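Local coordinates for hypothetical protein (Bacteroides eggerthii, PDB 4JGL) that is of unknown function but adopts a streptavidin-like antiparallel beta fold extended by two extra alpha helices, and carries bound calcium in the crystal, at residues Leu97-Lys102 with Glu155-Phe160; Arg62-Ile67 with Ile89-Gly94. All coordinates share one frame; numbering follows the deposited sequence.

Interaction 1 of 2, residues Leu97-Lys102 with Glu155-Phe160; sequences LEITIK and ERCAEF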
loop_
_atom_site.group_PDB
_atom_site.type_symbol
_atom_site.label_atom_id
_atom_site.label_comp_id
_atom_site.label_asym_id
_atom_site.label_seq_id
_atom_site.Cartn_x
_atom_site.Cartn_y
_atom_site.Cartn_z
ATOM N N LEU A 97 7.923 18.690 6.778
ATOM C CA LEU A 97 6.796 17.834 6.367
ATOM C C LEU A 97 5.602 18.106 7.244
ATOM O O LEU A 97 5.723 18.208 8.461
ATOM C CB LEU A 97 7.138 16.368 6.516
ATOM C CG LEU A 97 8.321 15.836 5.730
ATOM C CD1 LEU A 97 8.535 14.392 6.130
ATOM C CD2 LEU A 97 8.096 16.017 4.247
ATOM N N GLU A 98 4.429 18.236 6.625
ATOM C CA GLU A 98 3.183 18.260 7.346
ATOM C C GLU A 98 2.589 16.850 7.328
ATOM O O GLU A 98 2.315 16.301 6.255
ATOM C CB GLU A 98 2.193 19.233 6.706
ATOM C CG GLU A 98 2.654 20.663 6.694
ATOM C CD GLU A 98 1.676 21.602 6.014
ATOM O OE1 GLU A 98 0.697 21.165 5.389
ATOM O OE2 GLU A 98 1.912 22.810 6.068
ATOM N N ILE A 99 2.340 16.294 8.500
ATOM C CA ILE A 99 1.806 14.948 8.632
ATOM C C ILE A 99 0.465 15.027 9.349
ATOM O O ILE A 99 0.370 15.563 10.459
ATOM C CB ILE A 99 2.766 13.996 9.355
ATOM C CG1 ILE A 99 4.073 13.872 8.573
ATOM C CG2 ILE A 99 2.142 12.628 9.504
ATOM C CD1 ILE A 99 5.137 12.996 9.213
ATOM N N THR A 100 -0.577 14.527 8.691
ATOM C CA THR A 100 -1.919 14.536 9.248
ATOM C C THR A 100 -2.541 13.162 9.086
ATOM O O THR A 100 -2.187 12.420 8.159
ATOM C CB THR A 100 -2.803 15.603 8.622
ATOM O OG1 THR A 100 -2.914 15.378 7.221
ATOM C CG2 THR A 100 -2.275 16.995 8.890
ATOM N N ILE A 101 -3.455 12.839 9.985
ATOM C CA ILE A 101 -4.063 11.533 10.045
ATOM C C ILE A 101 -5.587 11.661 10.118
ATOM O O ILE A 101 -6.095 12.521 10.842
ATOM C CB ILE A 101 -3.521 10.742 11.249
ATOM C CG1 ILE A 101 -1.980 10.678 11.218
ATOM C CG2 ILE A 101 -4.151 9.378 11.323
ATOM C CD1 ILE A 101 -1.321 10.365 12.598
ATOM N N LYS A 102 -6.290 10.841 9.338
ATOM C CA LYS A 102 -7.754 10.785 9.298
ATOM C C LYS A 102 -8.178 9.322 9.449
ATOM O O LYS A 102 -7.507 8.420 8.954
ATOM C CB LYS A 102 -8.300 11.306 7.949
ATOM C CG LYS A 102 -8.042 12.775 7.632
ATOM C CD LYS A 102 -9.246 13.647 7.971
ATOM C CE LYS A 102 -9.378 14.823 7.007
ATOM N NZ LYS A 102 -10.747 15.447 7.031
ATOM N N GLU A 155 13.858 11.047 10.147
ATOM C CA GLU A 155 13.719 11.738 11.439
ATOM C C GLU A 155 12.500 12.667 11.537
ATOM O O GLU A 155 11.996 12.926 12.640
ATOM C CB GLU A 155 15.002 12.530 11.763
ATOM N N ARG A 156 12.019 13.155 10.395
ATOM C CA ARG A 156 10.840 14.029 10.341
ATOM C C ARG A 156 9.490 13.299 10.412
ATOM O O ARG A 156 8.422 13.939 10.520
ATOM C CB ARG A 156 10.870 14.828 9.045
ATOM C CG ARG A 156 12.154 15.651 8.838
ATOM C CD ARG A 156 12.192 16.227 7.454
ATOM N NE ARG A 156 12.273 15.174 6.446
ATOM C CZ ARG A 156 12.192 15.363 5.136
ATOM N NH1 ARG A 156 12.012 16.573 4.628
ATOM N NH2 ARG A 156 12.277 14.314 4.315
ATOM N N CYS A 157 9.520 11.967 10.339
ATOM C CA CYS A 157 8.303 11.168 10.187
ATOM C C CYS A 157 7.896 10.396 11.416
ATOM O O CYS A 157 7.114 9.467 11.326
ATOM C CB CYS A 157 8.458 10.200 9.020
ATOM S SG CYS A 157 8.509 11.063 7.475
ATOM N N ALA A 158 8.370 10.806 12.583
ATOM C CA ALA A 158 7.963 10.149 13.812
ATOM C C ALA A 158 6.464 10.006 13.986
ATOM O O ALA A 158 5.981 8.984 14.430
ATOM C CB ALA A 158 8.558 10.875 15.021
ATOM N N GLU A 159 5.702 11.023 13.606
ATOM C CA GLU A 159 4.258 10.962 13.744
ATOM C C GLU A 159 3.688 9.775 12.964
ATOM O O GLU A 159 2.742 9.113 13.392
ATOM C CB GLU A 159 3.673 12.275 13.231
ATOM C CG GLU A 159 2.239 12.508 13.545
ATOM C CD GLU A 159 1.792 13.955 13.281
ATOM O OE1 GLU A 159 2.619 14.840 12.947
ATOM O OE2 GLU A 159 0.581 14.199 13.408
ATOM N N PHE A 160 4.264 9.523 11.785
ATOM C CA PHE A 160 3.855 8.379 10.964
ATOM C C PHE A 160 4.339 7.047 11.524
ATOM O O PHE A 160 3.559 6.116 11.648
ATOM C CB PHE A 160 4.346 8.603 9.528
ATOM C CG PHE A 160 4.147 7.433 8.587
ATOM C CD1 PHE A 160 2.922 6.801 8.445
ATOM C CD2 PHE A 160 5.190 7.006 7.813
ATOM C CE1 PHE A 160 2.754 5.777 7.533
ATOM C CE2 PHE A 160 5.017 5.983 6.908
ATOM C CZ PHE A 160 3.810 5.353 6.796
#

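Interaction 2 of 2, residues Arg62-Ile67 with Ile89-Gly94; sequences RGAYGI and IVPRGG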
loop_
_atom_site.group_PDB
_atom_site.type_symbol
_atom_site.label_atom_id
_atom_site.label_comp_id
_atom_site.label_asym_id
_atom_site.label_seq_id
_atom_site.Cartn_x
_atom_site.Cartn_y
_atom_site.Cartn_z
ATOM N N ARG A 62 2.597 14.711 -6.737
ATOM C CA ARG A 62 3.637 15.749 -6.794
ATOM C C ARG A 62 4.508 15.840 -5.539
ATOM O O ARG A 62 4.791 16.933 -5.030
ATOM C CB ARG A 62 3.021 17.089 -7.150
ATOM C CG ARG A 62 3.145 17.371 -8.652
ATOM C CD ARG A 62 2.612 18.742 -9.029
ATOM N NE ARG A 62 1.402 19.063 -8.285
ATOM C CZ ARG A 62 0.224 18.461 -8.437
ATOM N NH1 ARG A 62 0.053 17.472 -9.323
ATOM N NH2 ARG A 62 -0.792 18.856 -7.681
ATOM N N GLY A 63 4.965 14.680 -5.076
ATOM C CA GLY A 63 5.857 14.578 -3.937
ATOM C C GLY A 63 5.227 14.485 -2.561
ATOM O O GLY A 63 5.924 14.204 -1.583
ATOM N N ALA A 64 3.923 14.705 -2.489
ATOM C CA ALA A 64 3.170 14.476 -1.272
ATOM C C ALA A 64 2.727 13.021 -1.301
ATOM O O ALA A 64 2.427 12.481 -2.369
ATOM C CB ALA A 64 1.975 15.382 -1.189
ATOM N N TYR A 65 2.682 12.400 -0.134
ATOM C CA TYR A 65 2.276 10.999 -0.054
ATOM C C TYR A 65 0.970 10.852 0.702
ATOM O O TYR A 65 0.749 11.498 1.742
ATOM C CB TYR A 65 3.307 10.142 0.641
ATOM C CG TYR A 65 4.653 10.095 -0.019
ATOM C CD1 TYR A 65 4.786 10.023 -1.380
ATOM C CD2 TYR A 65 5.799 10.056 0.746
ATOM C CE1 TYR A 65 6.048 9.991 -2.003
ATOM C CE2 TYR A 65 7.061 9.983 0.147
ATOM C CZ TYR A 65 7.159 9.965 -1.227
ATOM O OH TYR A 65 8.389 9.904 -1.855
ATOM N N GLY A 66 0.107 10.000 0.170
ATOM C CA GLY A 66 -1.137 9.629 0.819
ATOM C C GLY A 66 -1.080 8.137 1.081
ATOM O O GLY A 66 -0.954 7.349 0.153
ATOM N N ILE A 67 -1.115 7.766 2.342
ATOM C CA ILE A 67 -0.934 6.384 2.737
ATOM C C ILE A 67 -2.148 5.861 3.485
ATOM O O ILE A 67 -2.498 6.338 4.570
ATOM C CB ILE A 67 0.325 6.194 3.586
ATOM C CG1 ILE A 67 1.526 6.840 2.890
ATOM C CG2 ILE A 67 0.559 4.695 3.844
ATOM C CD1 ILE A 67 2.781 6.810 3.694
ATOM N N ILE A 89 1.265 13.124 3.976
ATOM C CA ILE A 89 2.595 13.646 4.241
ATOM C C ILE A 89 2.931 14.660 3.156
ATOM O O ILE A 89 3.105 14.282 2.000
ATOM C CB ILE A 89 3.664 12.545 4.284
ATOM C CG1 ILE A 89 3.255 11.465 5.286
ATOM C CG2 ILE A 89 5.025 13.143 4.626
ATOM C CD1 ILE A 89 4.247 10.319 5.469
ATOM N N VAL A 90 2.938 15.934 3.522
ATOM C CA VAL A 90 3.013 17.020 2.561
ATOM C C VAL A 90 4.293 17.816 2.777
ATOM O O VAL A 90 4.440 18.440 3.816
ATOM C CB VAL A 90 1.789 17.962 2.662
ATOM C CG1 VAL A 90 1.890 19.080 1.649
ATOM C CG2 VAL A 90 0.500 17.192 2.450
ATOM N N PRO A 91 5.207 17.822 1.796
ATOM C CA PRO A 91 6.407 18.634 1.932
ATOM C C PRO A 91 6.119 20.124 1.888
ATOM O O PRO A 91 5.266 20.580 1.126
ATOM C CB PRO A 91 7.259 18.209 0.731
ATOM C CG PRO A 91 6.779 16.883 0.350
ATOM C CD PRO A 91 5.298 16.870 0.675
ATOM N N ARG A 92 6.844 20.864 2.720
ATOM C CA ARG A 92 6.781 22.316 2.725
ATOM C C ARG A 92 8.195 22.895 2.722
ATOM O O ARG A 92 9.187 22.175 2.883
ATOM C CB ARG A 92 6.011 22.792 3.949
ATOM C CG ARG A 92 4.553 22.426 3.936
ATOM C CD ARG A 92 3.812 23.143 2.831
ATOM N NE ARG A 92 2.381 22.854 2.841
ATOM C CZ ARG A 92 1.613 22.797 1.762
ATOM N NH1 ARG A 92 2.113 23.008 0.545
ATOM N NH2 ARG A 92 0.320 22.526 1.885
ATOM N N GLY A 93 8.277 24.205 2.546
ATOM C CA GLY A 93 9.563 24.888 2.454
ATOM C C GLY A 93 10.520 24.542 3.575
ATOM O O GLY A 93 10.109 24.309 4.716
ATOM N N GLY A 94 11.807 24.507 3.241
ATOM C CA GLY A 94 12.855 24.278 4.231
ATOM C C GLY A 94 12.849 22.875 4.804
ATOM O O GLY A 94 13.059 22.688 6.011
HETATM O O HOH W 1 6.139 13.490 1.174
#

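Interaction 1 of 2, residues Leu97-Lys102 with Glu155-Phe160
Leu97, Ile99 and Ile101, on one face of strand 96-103 in the streptavidin-like sheet, meet the start of helix 158-165, one of two helices added to this fold, whose N-cap position is Cys157. No hydrogen bond crosses the contact, which buries 370 Å² and is mainly apolar. Leu97 CD1 reaches Cys157 SG at 3.6 Å and also touches Arg156 CB. Two residues further along the strand, Ile99 CD1 lies against the start of the helix, 3.8 Å from Cys157 CA, while Ile101 grazes Glu159 CG at the margin.

Around the Arg156 guanidinium the contact is aliphatic against flat: Leu97 CD1 lies 3.8 Å over one face, nearer its border than its centre, the two side chains crossing near a right angle. A bend at chi3 (-65°) turns the guanidinium across Leu97, where a salt bridge to Asp154 and a hydrogen bond to Asp95 O hold it. Replacing Leu97 by alanine is likely to leave a gap beside Cys157 SG and to strip the guanidinium face of its aliphatic neighbour.

The Glu159 and Ile99 side chains run antiparallel alongside one another: with CG anti to the backbone N (chi1 -168°), the extended Glu159 chain lays CB and CG along Ile99 CG2, each 4.0 Å away.

Interaction 2 of 2, residues Arg62-Ile67 with Ile89-Gly94
The open end of the beta hairpin formed by strands 64-75 and 78-92, within the antiparallel sheet of the streptavidin-like fold, brings Tyr65 opposite Ile89. The axes of 64-67 and 89-92 run at 167° and approach to 4.8 Å, as expected for paired antiparallel strands. Tyr65 and Ile89 form a hydrogen-bonded pair: Tyr65 N donates to Ile89 O at 2.9 Å and Ile89 N to Tyr65 O at 2.8 Å. Both N-H...O angles are close to 160° and both donors lie in the carbonyl plane, so the two bonds form a regular ring.

Ile89 O has further company. Ala64 CA approaches it at 3.3 Å in a CA-H...O contact, and a water donates to it at 3.2 Å while also donating to Gly63 O. That water links the loop residue Gly63, just before strand 64-75, to Ile89 of the partner strand. Gly63 has a phi of 88°, at which a CB would jam against the preceding carbonyl oxygen.

On the face shared by Tyr65, Ile67 and Ile89, the methyl ends of the two isoleucines meet, CD1 to CD1, in one of the two conformers of Ile67. Leu151 of helix 142-153 touches all three side chains on this face, and Tyr65 OH hydrogen-bonds Lys147 of the same helix. At the strand entrance Ala64 CB rests near Val90 CG2 and Pro91 CD. Beside them, Pro91 CG lies 3.4 Å from Gly63 O.

Interaction 2 lies within the sheet, joining two of its strands, and interaction 1 lays a helix start against it; both are partly buried, with centres about 10 Å apart. They share no strand, but strands 78-92 and 96-103 are sequence neighbours paired in the sheet, and Glu98 N lies 2.8 Å from Val90 O, a probable hydrogen bond. The chemistry follows position: 62-67 with 89-94 is fixed by backbone bonds and a bridging water, whereas 97-102 with 155-160 relies on apolar and aliphatic-guanidinium packing. In one of the two Ile67 conformers, Phe160 CZ lies 3.6 Å from Ile67 CD1. On the exposed sheet face, Glu98 and Arg92 form a long, weak ion pair.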